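Long-range contacts in putative NAD(P)H nitroreductase MhqN (Bacillus subtilis, PDB 3BEM), which probably acts as an FMN-dependent NAD(P)H nitroreductase, working as a homodimer, and may contribute to the breakdown of aromatic compounds: residues E42-V47 / M152-S157; V62-Q67 / V89-G94; D68-L73 / V84-V89; W163-M168 / I192-E197. The protein carries 3 engineered substitutions. All blocks are in the same frame, centred on the assembly; numbering follows the deposited sequence.

Contact 1 of 4, residues E42-V47 / M152-S157; sequences EMFELV and MMFMLS
Beside Leu46, Met153 O is gripped twice by one residue, Ser157: its hydroxyl OG hydrogen-bonds to that oxygen at 2.8 Å and its backbone N at 2.9 Å, the two donors arriving from opposite faces of the carbonyl plane. The hydroxyl is thus already engaged along its own helix when Leu46 packs against it, with Leu46 CB 3.4 Å from Ser157 OG and Leu46 CD1 alongside. Next to this, Met43 CB meets Ser157 CB at 4.0 Å, a close approach consistent with a small residue there. The segments run 139° apart in direction, nearer antiparallel than perpendicular, with axes 8.8 Å from each other.

Phe154 is met by three residues of the other helix. Its CG stands anti to the backbone N (chi1 180°), which swings the ring toward helix 37-47. Val47 CG2 comes in at the ring edge and also touches Phe154 CA, at 3.6 Å. Selenomethionine Met43 reaches the far end of the ring with an extended chain, its SE 3.8 Å from Phe154 CZ, a Met-aromatic contact made obliquely. The Phe44 ring also meets it obliquely, CE1 3.7 Å from Phe154 CD1, the planes inclined by 33°. Replacing Phe154 by an alanine would probably open a gap between Met43, Phe44 and Val47 and leave the selenium without its aromatic partner.

Ile192 and Ile194 touch Phe154 from strand 186-195, while Phe44 packs on Val215 of the second subunit. No hydrogen bond crosses between the segments, so helices 37-47 and 136-161 are joined here by shape and apolar contact, with the serine's polarity satisfied within its own helix.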
loop_
_atom_site.group_PDB
_atom_site.type_symbol
_atom_site.label_atom_id
_atom_site.label_comp_id
_atom_site.label_asym_id
_atom_site.label_seq_id
_atom_site.Cartn_x
_atom_site.Cartn_y
_atom_site.Cartn_z
ATOM N N GLU B 42 17.744 -7.173 4.037
ATOM C CA GLU B 42 16.922 -8.336 3.788
ATOM C C GLU B 42 15.426 -8.013 3.564
ATOM O O GLU B 42 14.811 -8.540 2.644
ATOM C CB GLU B 42 17.058 -9.317 4.943
ATOM C CG GLU B 42 16.205 -10.564 4.760
ATOM C CD GLU B 42 16.316 -11.558 5.899
ATOM O OE1 GLU B 42 16.877 -11.231 6.966
ATOM O OE2 GLU B 42 15.808 -12.681 5.729
HETATM N N MSE B 43 14.892 -7.081 4.341
HETATM C CA MSE B 43 13.541 -6.639 4.166
HETATM C C MSE B 43 13.392 -5.895 2.831
HETATM O O MSE B 43 12.420 -6.083 2.102
HETATM C CB MSE B 43 13.108 -5.752 5.355
HETATM C CG MSE B 43 13.243 -6.437 6.650
HETATM SE SE MSE B 43 12.932 -5.123 8.078
HETATM C CE MSE B 43 13.881 -5.982 9.469
ATOM N N PHE B 44 14.387 -5.059 2.497
ATOM C CA PHE B 44 14.332 -4.245 1.285
ATOM C C PHE B 44 14.454 -5.106 0.017
ATOM O O PHE B 44 13.932 -4.730 -1.036
ATOM C CB PHE B 44 15.356 -3.132 1.326
ATOM C CG PHE B 44 15.030 -2.021 2.281
ATOM C CD1 PHE B 44 13.805 -1.372 2.237
ATOM C CD2 PHE B 44 15.986 -1.577 3.201
ATOM C CE1 PHE B 44 13.509 -0.317 3.127
ATOM C CE2 PHE B 44 15.695 -0.522 4.086
ATOM C CZ PHE B 44 14.477 0.105 4.007
ATOM N N GLU B 45 15.118 -6.273 0.108
ATOM C CA GLU B 45 15.127 -7.202 -1.044
ATOM C C GLU B 45 13.707 -7.670 -1.391
ATOM O O GLU B 45 13.378 -7.877 -2.568
ATOM C CB GLU B 45 16.023 -8.393 -0.782
ATOM C CG GLU B 45 17.473 -8.062 -0.807
ATOM C CD GLU B 45 18.110 -7.771 -2.185
ATOM O OE1 GLU B 45 17.605 -8.245 -3.216
ATOM O OE2 GLU B 45 19.164 -7.080 -2.224
ATOM N N LEU B 46 12.867 -7.854 -0.372
ATOM C CA LEU B 46 11.487 -8.206 -0.636
ATOM C C LEU B 46 10.696 -7.021 -1.161
ATOM O O LEU B 46 9.883 -7.159 -2.065
ATOM C CB LEU B 46 10.797 -8.747 0.638
ATOM C CG LEU B 46 11.396 -10.036 1.188
ATOM C CD1 LEU B 46 10.599 -10.455 2.436
ATOM C CD2 LEU B 46 11.455 -11.175 0.178
ATOM N N VAL B 47 10.888 -5.853 -0.540
ATOM C CA VAL B 47 10.267 -4.576 -0.997
ATOM C C VAL B 47 10.548 -4.336 -2.484
ATOM O O VAL B 47 9.664 -3.868 -3.196
ATOM C CB VAL B 47 10.756 -3.407 -0.107
ATOM C CG1 VAL B 47 10.297 -2.116 -0.642
ATOM C CG2 VAL B 47 10.233 -3.659 1.337
HETATM N N MSE B 152 3.478 -1.138 2.647
HETATM C CA MSE B 152 2.796 -2.289 3.209
HETATM C C MSE B 152 3.661 -3.540 3.104
HETATM O O MSE B 152 3.744 -4.353 4.028
HETATM C CB MSE B 152 1.456 -2.498 2.531
HETATM C CG MSE B 152 0.625 -3.605 3.082
HETATM SE SE MSE B 152 -0.238 -3.158 4.792
HETATM C CE MSE B 152 0.925 -4.051 6.054
HETATM N N MSE B 153 4.321 -3.689 1.951
HETATM C CA MSE B 153 5.271 -4.766 1.761
HETATM C C MSE B 153 6.416 -4.669 2.777
HETATM O O MSE B 153 6.829 -5.685 3.361
HETATM C CB MSE B 153 5.804 -4.799 0.311
HETATM C CG MSE B 153 6.852 -5.847 0.101
HETATM SE SE MSE B 153 6.111 -7.570 0.005
HETATM C CE MSE B 153 5.514 -7.564 -1.943
ATOM N N PHE B 154 6.918 -3.464 3.010
ATOM C CA PHE B 154 7.970 -3.296 4.050
ATOM C C PHE B 154 7.500 -3.806 5.423
ATOM O O PHE B 154 8.205 -4.547 6.098
ATOM C CB PHE B 154 8.455 -1.852 4.176
ATOM C CG PHE B 154 9.530 -1.706 5.246
ATOM C CD1 PHE B 154 10.835 -2.110 4.996
ATOM C CD2 PHE B 154 9.186 -1.375 6.549
ATOM C CE1 PHE B 154 11.774 -2.082 5.993
ATOM C CE2 PHE B 154 10.130 -1.360 7.550
ATOM C CZ PHE B 154 11.431 -1.714 7.258
HETATM N N MSE B 155 6.331 -3.361 5.843
HETATM C CA MSE B 155 5.815 -3.712 7.159
HETATM C C MSE B 155 5.617 -5.239 7.313
HETATM O O MSE B 155 5.895 -5.772 8.369
HETATM C CB MSE B 155 4.574 -2.860 7.494
HETATM C CG MSE B 155 4.935 -1.440 7.673
HETATM SE SE MSE B 155 3.338 -0.504 8.329
HETATM C CE MSE B 155 2.518 -0.108 6.589
ATOM N N LEU B 156 5.081 -5.922 6.282
ATOM C CA LEU B 156 4.919 -7.379 6.340
ATOM C C LEU B 156 6.275 -8.102 6.326
ATOM O O LEU B 156 6.437 -9.095 7.041
ATOM C CB LEU B 156 4.019 -7.882 5.243
ATOM C CG LEU B 156 2.533 -7.494 5.491
ATOM C CD1 LEU B 156 1.814 -7.632 4.137
ATOM C CD2 LEU B 156 1.882 -8.293 6.656
ATOM N N SER B 157 7.247 -7.557 5.583
ATOM C CA SER B 157 8.623 -8.092 5.630
ATOM C C SER B 157 9.223 -7.982 7.039
ATOM O O SER B 157 9.812 -8.905 7.566
ATOM C CB SER B 157 9.508 -7.356 4.619
ATOM O OG SER B 157 9.014 -7.493 3.281
#

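Contact 2 of 4, residues V62-Q67 / V89-G94; sequences VTVLDQ and VLLVLG
Leu90 and Thr63 lie side by side across two antiparallel strands, pointing the same way from a non-hydrogen-bonded pair. Leu90 CB lies 4.1 Å from Val62 O of the partner strand. One bond further out, Leu90 CG rests against both branches of the threonine, with Thr63 OG1 at 3.9 Å and Thr63 CG2 a little beyond. At the tip the leucine divides: CD1 keeps to Thr63 CG2 and also meets Ile194 CG2, whereas CD2 turns to the rings of Phe44 and Phe154. Leu90 CD2 comes within 3.5 Å of Phe154 CZ. Thr63 OG1 is buried in this apolar setting and has no hydrogen-bond partner in the model.

On each side of this pair the backbones are tied by two bonds. Leu91 N donates to Val62 O at 2.8 Å and Val62 N returns the bond to Leu91 O; Val64 N reaches Val89 O at 2.8 Å, with Val89 N answering to Val64 O. Val62, Val64, Val89 and Leu91 lie on the other face, where Val64 CG2 is 4.2 Å from Leu91 CD2. Further along, Val62 CG2 meets Leu93 CD1 at 3.8 Å.

This is a plain antiparallel ladder, of the kind that builds the central sheet of the nitroreductase fold. Helix 37-47 lies over the Thr63 and Leu90 face, and helix 67-76 sends Val69 and Lys70 against the Val64 and Val89 face. Strand 88-95 is bonded on its other side to strand 186-195, and beyond Val62 and Thr63 the sheet continues through a parallel strand of the second subunit.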
loop_
_atom_site.group_PDB
_atom_site.type_symbol
_atom_site.label_atom_id
_atom_site.label_comp_id
_atom_site.label_asym_id
_atom_site.label_seq_id
_atom_site.Cartn_x
_atom_site.Cartn_y
_atom_site.Cartn_z
ATOM N N VAL B 62 14.534 6.668 3.065
ATOM C CA VAL B 62 15.635 7.232 3.817
ATOM C C VAL B 62 15.523 6.596 5.178
ATOM O O VAL B 62 14.511 6.778 5.892
ATOM C CB VAL B 62 15.573 8.714 3.892
ATOM C CG1 VAL B 62 16.700 9.222 4.800
ATOM C CG2 VAL B 62 15.679 9.293 2.473
ATOM N N THR B 63 16.545 5.837 5.533
ATOM C CA THR B 63 16.518 5.029 6.744
ATOM C C THR B 63 17.463 5.605 7.792
ATOM O O THR B 63 18.689 5.609 7.593
ATOM C CB THR B 63 16.890 3.560 6.445
ATOM O OG1 THR B 63 16.044 3.061 5.393
ATOM C CG2 THR B 63 16.757 2.689 7.682
ATOM N N VAL B 64 16.883 6.093 8.885
ATOM C CA VAL B 64 17.629 6.830 9.898
ATOM C C VAL B 64 17.915 5.918 11.080
ATOM O O VAL B 64 16.999 5.518 11.820
ATOM C CB VAL B 64 16.880 8.100 10.373
ATOM C CG1 VAL B 64 17.783 8.935 11.316
ATOM C CG2 VAL B 64 16.396 8.924 9.134
ATOM N N LEU B 65 19.205 5.636 11.272
ATOM C CA LEU B 65 19.695 4.823 12.389
ATOM C C LEU B 65 20.335 5.734 13.425
ATOM O O LEU B 65 20.438 5.409 14.617
ATOM C CB LEU B 65 20.725 3.796 11.872
ATOM C CG LEU B 65 20.297 2.840 10.746
ATOM C CD1 LEU B 65 21.499 2.071 10.158
ATOM C CD2 LEU B 65 19.268 1.907 11.260
ATOM N N ASP B 66 20.791 6.890 12.970
ATOM C CA ASP B 66 21.495 7.824 13.859
ATOM C C ASP B 66 20.594 8.375 14.961
ATOM O O ASP B 66 19.614 9.060 14.692
ATOM C CB ASP B 66 22.117 8.971 13.050
ATOM C CG ASP B 66 23.037 9.845 13.895
ATOM O OD1 ASP B 66 22.541 10.717 14.634
ATOM O OD2 ASP B 66 24.257 9.620 13.856
ATOM N N GLN B 67 20.960 8.130 16.220
ATOM C CA GLN B 67 20.101 8.516 17.306
ATOM C C GLN B 67 19.972 10.041 17.444
ATOM O O GLN B 67 18.924 10.566 17.810
ATOM C CB GLN B 67 20.554 7.851 18.598
ATOM C CG GLN B 67 19.602 8.014 19.724
ATOM C CD GLN B 67 18.210 7.429 19.468
ATOM O OE1 GLN B 67 17.991 6.627 18.573
ATOM N NE2 GLN B 67 17.281 7.825 20.306
ATOM N N VAL B 89 14.068 4.918 12.134
ATOM C CA VAL B 89 12.936 5.674 11.585
ATOM C C VAL B 89 13.114 5.727 10.067
ATOM O O VAL B 89 14.192 6.116 9.617
ATOM C CB VAL B 89 12.817 7.119 12.129
ATOM C CG1 VAL B 89 11.505 7.724 11.525
ATOM C CG2 VAL B 89 12.765 7.181 13.650
ATOM N N LEU B 90 12.126 5.246 9.268
ATOM C CA LEU B 90 12.207 5.304 7.796
ATOM C C LEU B 90 11.272 6.349 7.271
ATOM O O LEU B 90 10.128 6.476 7.748
ATOM C CB LEU B 90 11.795 3.959 7.190
ATOM C CG LEU B 90 12.727 2.755 7.440
ATOM C CD1 LEU B 90 12.768 2.289 8.864
ATOM C CD2 LEU B 90 12.196 1.639 6.541
ATOM N N LEU B 91 11.745 7.130 6.309
ATOM C CA LEU B 91 10.885 8.002 5.543
ATOM C C LEU B 91 10.652 7.346 4.224
ATOM O O LEU B 91 11.585 7.027 3.500
ATOM C CB LEU B 91 11.507 9.398 5.413
ATOM C CG LEU B 91 11.497 10.238 6.706
ATOM C CD1 LEU B 91 10.039 10.441 7.248
ATOM C CD2 LEU B 91 12.508 9.650 7.761
ATOM N N VAL B 92 9.388 7.116 3.927
ATOM C CA VAL B 92 8.990 6.501 2.693
ATOM C C VAL B 92 8.669 7.619 1.703
ATOM O O VAL B 92 7.732 8.382 1.884
ATOM C CB VAL B 92 7.763 5.581 2.873
ATOM C CG1 VAL B 92 7.492 4.813 1.550
ATOM C CG2 VAL B 92 7.936 4.610 4.102
ATOM N N LEU B 93 9.485 7.712 0.651
ATOM C CA LEU B 93 9.381 8.745 -0.349
ATOM C C LEU B 93 8.794 8.178 -1.636
ATOM O O LEU B 93 9.045 7.035 -1.991
ATOM C CB LEU B 93 10.769 9.322 -0.692
ATOM C CG LEU B 93 11.583 9.840 0.483
ATOM C CD1 LEU B 93 12.937 10.435 0.025
ATOM C CD2 LEU B 93 10.716 10.859 1.334
ATOM N N GLY B 94 8.025 9.011 -2.330
ATOM C CA GLY B 94 7.573 8.709 -3.658
ATOM C C GLY B 94 8.059 9.749 -4.648
ATOM O O GLY B 94 7.840 10.944 -4.476
#

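Contact 3 of 4, residues D68-L73 / V84-V89; sequences DVKEKL and VSSSAV. With PGO (S-1,2-propanediol), chain H.
Lys70 buries its side chain and spends its amino group mostly on main-chain oxygens: NZ hydrogen-bonds to Ser86 O at 2.8 Å, approaching from above the carbonyl plane, 36° out of it. Val84 O is nearly as close, 2.9 Å from Lys70 NZ, but the angle is too poor for a bond, and that oxygen takes a hydrogen bond from Gln67 NE2. Lys70 NZ has two further acceptors, Val83 O and the side-chain oxygen Gln67 OE1. Bends at chi3 (82°) and chi4 (-73°) curl the end of the lysine toward these oxygens. Its aliphatic part is packed on the way, Lys70 CG lying 3.8 Å from Val89 CG2 and Lys70 CE 3.9 Å from Ala88 CA.

The carbonyls come from the C-terminal end of helix 82-85 and the turn after it, so their partial negative charge would probably favour the charged amine. Ser86 leaves the helix, its OG bonding back to Val83 O, and the chain then enters strand 88-95 through a classic beta bulge in which Ser87 and Ala88 both face Ile194. Lys70 thereby ties helix 67-76 to the point where that strand begins.

On the more open flank, Val84 CG2 leans over the helix backbone, 4.0 Å from Glu71 CA. At the bulge, Ser87 OG hydrogen-bonds to His33 O, and Ser87 O accepts from O1 of a propanediol at 2.7 Å; this molecule, probably from the crystallisation liquor, also binds Ile35 O.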
loop_
_atom_site.group_PDB
_atom_site.type_symbol
_atom_site.label_atom_id
_atom_site.label_comp_id
_atom_site.label_asym_id
_atom_site.label_seq_id
_atom_site.Cartn_x
_atom_site.Cartn_y
_atom_site.Cartn_z
ATOM N N ASP B 68 21.025 10.780 17.122
ATOM C CA ASP B 68 20.922 12.229 17.216
ATOM C C ASP B 68 19.895 12.753 16.210
ATOM O O ASP B 68 19.108 13.658 16.504
ATOM C CB ASP B 68 22.277 12.873 16.949
ATOM C CG ASP B 68 22.242 14.391 17.091
ATOM O OD1 ASP B 68 21.888 14.869 18.183
ATOM O OD2 ASP B 68 22.572 15.083 16.115
ATOM N N VAL B 69 19.921 12.197 15.010
ATOM C CA VAL B 69 18.958 12.591 13.978
ATOM C C VAL B 69 17.527 12.208 14.388
ATOM O O VAL B 69 16.602 12.972 14.209
ATOM C CB VAL B 69 19.283 12.029 12.598
ATOM C CG1 VAL B 69 18.269 12.511 11.595
ATOM C CG2 VAL B 69 20.693 12.466 12.140
ATOM N N LYS B 70 17.366 11.034 14.984
ATOM C CA LYS B 70 16.033 10.617 15.456
ATOM C C LYS B 70 15.500 11.559 16.524
ATOM O O LYS B 70 14.327 11.939 16.498
ATOM C CB LYS B 70 16.085 9.155 15.962
ATOM C CG LYS B 70 16.268 8.138 14.837
ATOM C CD LYS B 70 16.921 6.802 15.242
ATOM C CE LYS B 70 15.962 5.797 15.852
ATOM N NZ LYS B 70 15.517 6.136 17.275
ATOM N N GLU B 71 16.358 11.926 17.475
ATOM C CA GLU B 71 16.001 12.921 18.475
ATOM C C GLU B 71 15.518 14.187 17.787
ATOM O O GLU B 71 14.471 14.734 18.165
ATOM C CB GLU B 71 17.172 13.240 19.408
ATOM C CG GLU B 71 17.536 12.120 20.405
ATOM C CD GLU B 71 18.946 12.303 21.071
ATOM O OE1 GLU B 71 19.623 13.360 20.887
ATOM O OE2 GLU B 71 19.388 11.363 21.775
ATOM N N LYS B 72 16.254 14.632 16.762
ATOM C CA LYS B 72 15.893 15.838 16.015
ATOM C C LYS B 72 14.619 15.723 15.193
ATOM O O LYS B 72 14.001 16.734 14.885
ATOM C CB LYS B 72 17.044 16.304 15.114
ATOM C CG LYS B 72 18.299 16.756 15.841
ATOM C CD LYS B 72 19.454 16.964 14.845
ATOM N N LEU B 73 14.197 14.499 14.848
ATOM C CA LEU B 73 12.957 14.303 14.134
ATOM C C LEU B 73 11.731 14.320 15.059
ATOM O O LEU B 73 10.610 14.433 14.583
ATOM C CB LEU B 73 12.991 12.973 13.371
ATOM C CG LEU B 73 13.844 12.949 12.105
ATOM C CD1 LEU B 73 14.040 11.559 11.591
ATOM C CD2 LEU B 73 13.178 13.825 11.006
ATOM N N VAL B 84 12.116 8.488 18.807
ATOM C CA VAL B 84 13.343 8.374 19.640
ATOM C C VAL B 84 13.618 6.942 20.110
ATOM O O VAL B 84 14.750 6.459 20.006
ATOM C CB VAL B 84 13.252 9.380 20.825
ATOM C CG1 VAL B 84 14.430 9.238 21.822
ATOM C CG2 VAL B 84 13.159 10.799 20.253
ATOM N N SER B 85 12.589 6.264 20.616
ATOM C CA SER B 85 12.758 4.920 21.200
ATOM C C SER B 85 12.938 3.832 20.135
ATOM O O SER B 85 13.465 2.780 20.421
ATOM C CB SER B 85 11.583 4.550 22.076
ATOM O OG SER B 85 10.370 4.628 21.335
ATOM N N SER B 86 12.422 4.069 18.929
ATOM C CA SER B 86 12.591 3.126 17.823
ATOM C C SER B 86 14.021 2.726 17.527
ATOM O O SER B 86 14.974 3.461 17.827
ATOM C CB SER B 86 12.014 3.705 16.523
ATOM O OG SER B 86 12.705 4.863 16.087
ATOM N N SER B 87 14.182 1.552 16.947
ATOM C CA SER B 87 15.497 1.140 16.453
ATOM C C SER B 87 15.935 1.896 15.210
ATOM O O SER B 87 17.118 2.163 15.046
ATOM C CB SER B 87 15.528 -0.359 16.212
ATOM O OG SER B 87 15.162 -1.027 17.402
ATOM N N ALA B 88 14.977 2.252 14.355
ATOM C CA ALA B 88 15.225 3.066 13.181
ATOM C C ALA B 88 13.929 3.785 12.814
ATOM O O ALA B 88 12.822 3.342 13.178
ATOM C CB ALA B 88 15.731 2.229 12.006
ATOM N N VAL B 89 14.068 4.918 12.134
ATOM C CA VAL B 89 12.936 5.674 11.585
ATOM C C VAL B 89 13.114 5.727 10.067
ATOM O O VAL B 89 14.192 6.116 9.617
ATOM C CB VAL B 89 12.817 7.119 12.129
ATOM C CG1 VAL B 89 11.505 7.724 11.525
ATOM C CG2 VAL B 89 12.765 7.181 13.650
HETATM C C1 PGO H . 20.264 1.188 16.255
HETATM C C2 PGO H . 21.056 1.679 15.044
HETATM C C3 PGO H . 22.056 2.783 15.437
HETATM O O1 PGO H . 19.076 0.464 15.913
HETATM O O2 PGO H . 21.725 0.555 14.421
#

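Contact 4 of 4, residues W163-M168 / I192-E197; sequences WDTCPM and ITIGKE. With FMN (flavin mononucleotide), chain G.
Lys196 folds its chain over the indole of Trp163, and bends at chi2 and chi4 bring it there: CE lies 3.6 Å from the centroid of the Trp163 six-membered ring, a CH-pi contact, and NZ stands above the same face, 4.5 Å from that centroid and 3° off the normal, a cation-pi contact. Gly195 O sits at the ring edge, near its plane, 3.5 Å from Trp163 CE3, while Ile194 CD1 packs on Trp163 CB. With Trp163 replaced by an alanine, the Lys196 amine would probably lose its aromatic face and its folded chain be freer to swing.

Asp164 turns its carboxylate across the strand end, where OD2 accepts from Glu197 N at 2.9 Å in an almost straight bond (175°) on the anti side, somewhat out of the carboxylate plane. Asp164 OD1 and Glu197 OE1 both form salt bridges to Arg202, which probably offsets their like charges; Glu197 OE2 accepts from Ser27 N.

Thr193 OG1, between its backbone N and carbonyl carbon, gives a weak bond to Cys166 O at 3.4 Å. Selenomethionine Met168, bent at chi3, brings SE 3.7 Å from Thr193 OG1. Cys166 SG, anti to its backbone N (-170°), points to the flavin, 3.4 Å from FMN N1, and Pro167 CG meets FMN C9 at 3.5 Å. Cys166, Pro167 and Met168 all line the FMN pocket.

Asp164 with Gly195 and Cys166 with Thr193 are the hydrogen-bonded pairs of an antiparallel ladder at the sheet edge within the chain. Helix 136-161 packs on Thr165, Pro167 and Ile194, helix 82-85 touches Cys166, Met168 and Thr193, and strand 88-95 follows beyond strand 186-195.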
loop_
_atom_site.group_PDB
_atom_site.type_symbol
_atom_site.label_atom_id
_atom_site.label_comp_id
_atom_site.label_asym_id
_atom_site.label_seq_id
_atom_site.Cartn_x
_atom_site.Cartn_y
_atom_site.Cartn_z
ATOM N N TRP B 163 10.287 -8.209 13.620
ATOM C CA TRP B 163 10.324 -6.833 14.110
ATOM C C TRP B 163 8.910 -6.233 14.151
ATOM O O TRP B 163 8.018 -6.612 13.361
ATOM C CB TRP B 163 11.210 -5.992 13.202
ATOM C CG TRP B 163 12.646 -6.342 13.261
ATOM C CD1 TRP B 163 13.293 -7.298 12.520
ATOM C CD2 TRP B 163 13.642 -5.763 14.120
ATOM N NE1 TRP B 163 14.619 -7.353 12.864
ATOM C CE2 TRP B 163 14.871 -6.414 13.836
ATOM C CE3 TRP B 163 13.619 -4.755 15.087
ATOM C CZ2 TRP B 163 16.059 -6.091 14.500
ATOM C CZ3 TRP B 163 14.788 -4.436 15.736
ATOM C CH2 TRP B 163 15.999 -5.103 15.449
ATOM N N ASP B 164 8.734 -5.237 15.006
ATOM C CA ASP B 164 7.502 -4.444 15.050
ATOM C C ASP B 164 7.676 -3.127 14.303
ATOM O O ASP B 164 8.757 -2.573 14.247
ATOM C CB ASP B 164 7.116 -4.177 16.495
ATOM C CG ASP B 164 6.905 -5.468 17.241
ATOM O OD1 ASP B 164 6.061 -6.305 16.770
ATOM O OD2 ASP B 164 7.609 -5.699 18.226
ATOM N N THR B 165 6.589 -2.620 13.737
ATOM C CA THR B 165 6.614 -1.313 13.035
ATOM C C THR B 165 5.382 -0.515 13.420
ATOM O O THR B 165 4.448 -1.061 14.024
ATOM C CB THR B 165 6.686 -1.407 11.489
ATOM O OG1 THR B 165 5.521 -2.103 10.994
ATOM C CG2 THR B 165 7.967 -2.070 11.000
ATOM N N CYS B 166 5.458 0.798 13.208
ATOM C CA CYS B 166 4.292 1.690 13.304
ATOM C C CYS B 166 4.354 2.610 12.105
ATOM O O CYS B 166 5.292 3.378 11.994
ATOM C CB CYS B 166 4.289 2.458 14.598
ATOM S SG CYS B 166 2.684 3.308 14.759
ATOM N N PRO B 167 3.379 2.547 11.198
ATOM C CA PRO B 167 3.248 3.522 10.122
ATOM C C PRO B 167 2.735 4.800 10.724
ATOM O O PRO B 167 1.966 4.763 11.698
ATOM C CB PRO B 167 2.232 2.902 9.205
ATOM C CG PRO B 167 1.386 2.087 10.104
ATOM C CD PRO B 167 2.236 1.608 11.238
HETATM N N MSE B 168 3.162 5.927 10.193
HETATM C CA MSE B 168 2.907 7.246 10.767
HETATM C C MSE B 168 2.669 8.298 9.670
HETATM O O MSE B 168 3.389 8.363 8.680
HETATM C CB MSE B 168 4.085 7.680 11.675
HETATM C CG MSE B 168 4.417 6.644 12.734
HETATM SE SE MSE B 168 6.145 7.031 13.526
HETATM C CE MSE B 168 5.652 8.667 14.514
ATOM N N ILE B 192 7.799 5.342 8.945
ATOM C CA ILE B 192 7.631 4.057 9.605
ATOM C C ILE B 192 8.703 3.919 10.640
ATOM O O ILE B 192 9.893 3.955 10.289
ATOM C CB ILE B 192 7.735 2.870 8.629
ATOM C CG1 ILE B 192 6.693 3.030 7.483
ATOM C CG2 ILE B 192 7.523 1.541 9.372
ATOM C CD1 ILE B 192 6.867 2.008 6.337
ATOM N N THR B 193 8.294 3.721 11.882
ATOM C CA THR B 193 9.244 3.328 12.919
ATOM C C THR B 193 9.328 1.828 12.966
ATOM O O THR B 193 8.335 1.124 12.744
ATOM C CB THR B 193 8.904 3.896 14.301
ATOM O OG1 THR B 193 7.513 3.783 14.568
ATOM C CG2 THR B 193 9.325 5.327 14.402
ATOM N N ILE B 194 10.518 1.316 13.310
ATOM C CA ILE B 194 10.742 -0.112 13.447
ATOM C C ILE B 194 11.512 -0.362 14.743
ATOM O O ILE B 194 12.353 0.439 15.149
ATOM C CB ILE B 194 11.479 -0.689 12.198
ATOM C CG1 ILE B 194 11.579 -2.204 12.310
ATOM C CG2 ILE B 194 12.893 -0.026 12.025
ATOM C CD1 ILE B 194 12.027 -2.862 11.030
ATOM N N GLY B 195 11.213 -1.477 15.420
ATOM C CA GLY B 195 11.849 -1.824 16.642
ATOM C C GLY B 195 11.200 -3.009 17.275
ATOM O O GLY B 195 10.596 -3.808 16.574
ATOM N N LYS B 196 11.341 -3.136 18.598
ATOM C CA LYS B 196 10.728 -4.238 19.357
ATOM C C LYS B 196 9.796 -3.595 20.370
ATOM O O LYS B 196 10.226 -2.738 21.183
ATOM C CB LYS B 196 11.768 -5.101 20.046
ATOM C CG LYS B 196 12.785 -5.790 19.104
ATOM C CD LYS B 196 12.188 -6.797 18.116
ATOM C CE LYS B 196 13.311 -7.492 17.257
ATOM N NZ LYS B 196 14.145 -8.481 17.957
ATOM N N GLU B 197 8.528 -3.985 20.322
ATOM C CA GLU B 197 7.532 -3.506 21.280
ATOM C C GLU B 197 7.417 -4.500 22.430
ATOM O O GLU B 197 7.488 -5.689 22.197
ATOM C CB GLU B 197 6.189 -3.306 20.579
ATOM C CG GLU B 197 5.075 -2.910 21.517
ATOM C CD GLU B 197 3.863 -2.380 20.835
ATOM O OE1 GLU B 197 3.323 -3.081 19.964
ATOM O OE2 GLU B 197 3.405 -1.277 21.229
HETATM N N1 FMN G . 0.142 5.587 14.707
HETATM C C2 FMN G . 0.738 6.536 15.499
HETATM O O2 FMN G . 0.940 6.236 16.682
HETATM N N3 FMN G . 1.107 7.755 14.992
HETATM C C4 FMN G . 0.845 8.114 13.679
HETATM O O4 FMN G . 1.324 9.188 13.259
HETATM C C4A FMN G . 0.243 7.149 12.873
HETATM N N5 FMN G . -0.063 7.452 11.543
HETATM C C5A FMN G . -0.557 6.436 10.749
HETATM C C6 FMN G . -0.741 6.709 9.381
HETATM C C7 FMN G . -1.218 5.698 8.540
HETATM C C7M FMN G . -1.105 5.933 7.037
HETATM C C8 FMN G . -1.535 4.440 9.032
HETATM C C8M FMN G . -1.655 3.261 8.071
HETATM C C9 FMN G . -1.409 4.177 10.396
HETATM C C9A FMN G . -0.889 5.156 11.244
HETATM N N10 FMN G . -0.703 4.897 12.618
HETATM C C10 FMN G . -0.100 5.885 13.385
HETATM C "C1'" FMN G . -1.181 3.608 13.189
HETATM C "C2'" FMN G . -2.700 3.435 13.270
HETATM O "O2'" FMN G . -3.171 4.136 14.411
HETATM C "C3'" FMN G . -2.987 1.946 13.393
HETATM O "O3'" FMN G . -2.536 1.315 12.163
HETATM C "C4'" FMN G . -4.442 1.607 13.727
HETATM O "O4'" FMN G . -4.786 2.160 15.011
HETATM C "C5'" FMN G . -4.630 0.065 13.738
HETATM O "O5'" FMN G . -3.754 -0.600 14.678
HETATM P P FMN G . -3.223 -2.058 14.267
HETATM O O1P FMN G . -4.422 -2.934 14.103
HETATM O O2P FMN G . -2.511 -1.730 13.004
HETATM O O3P FMN G . -2.324 -2.513 15.389
#

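Overall arrangement
Contacts 2 and 4 are ladders of one antiparallel sheet, joined through the neighbouring strands 88-95 and 186-195, where Leu90 N bonds to Ile192 O. Contact 1 is the apolar helix pair packed on that sheet; it lies nearest the centre of the chain, touches both ladders and, like contact 2, reaches the second subunit. Contact 3 is more peripheral and only partly buried. It shares Val89 with contact 2 and fastens helix 67-76, which follows strand 59-64, by a lysine held largely by backbone oxygens, chemistry absent from the buried helix pair. Contact 4 combines buried backbone pairing with charged groups at one end and residues of the FMN pocket at the other.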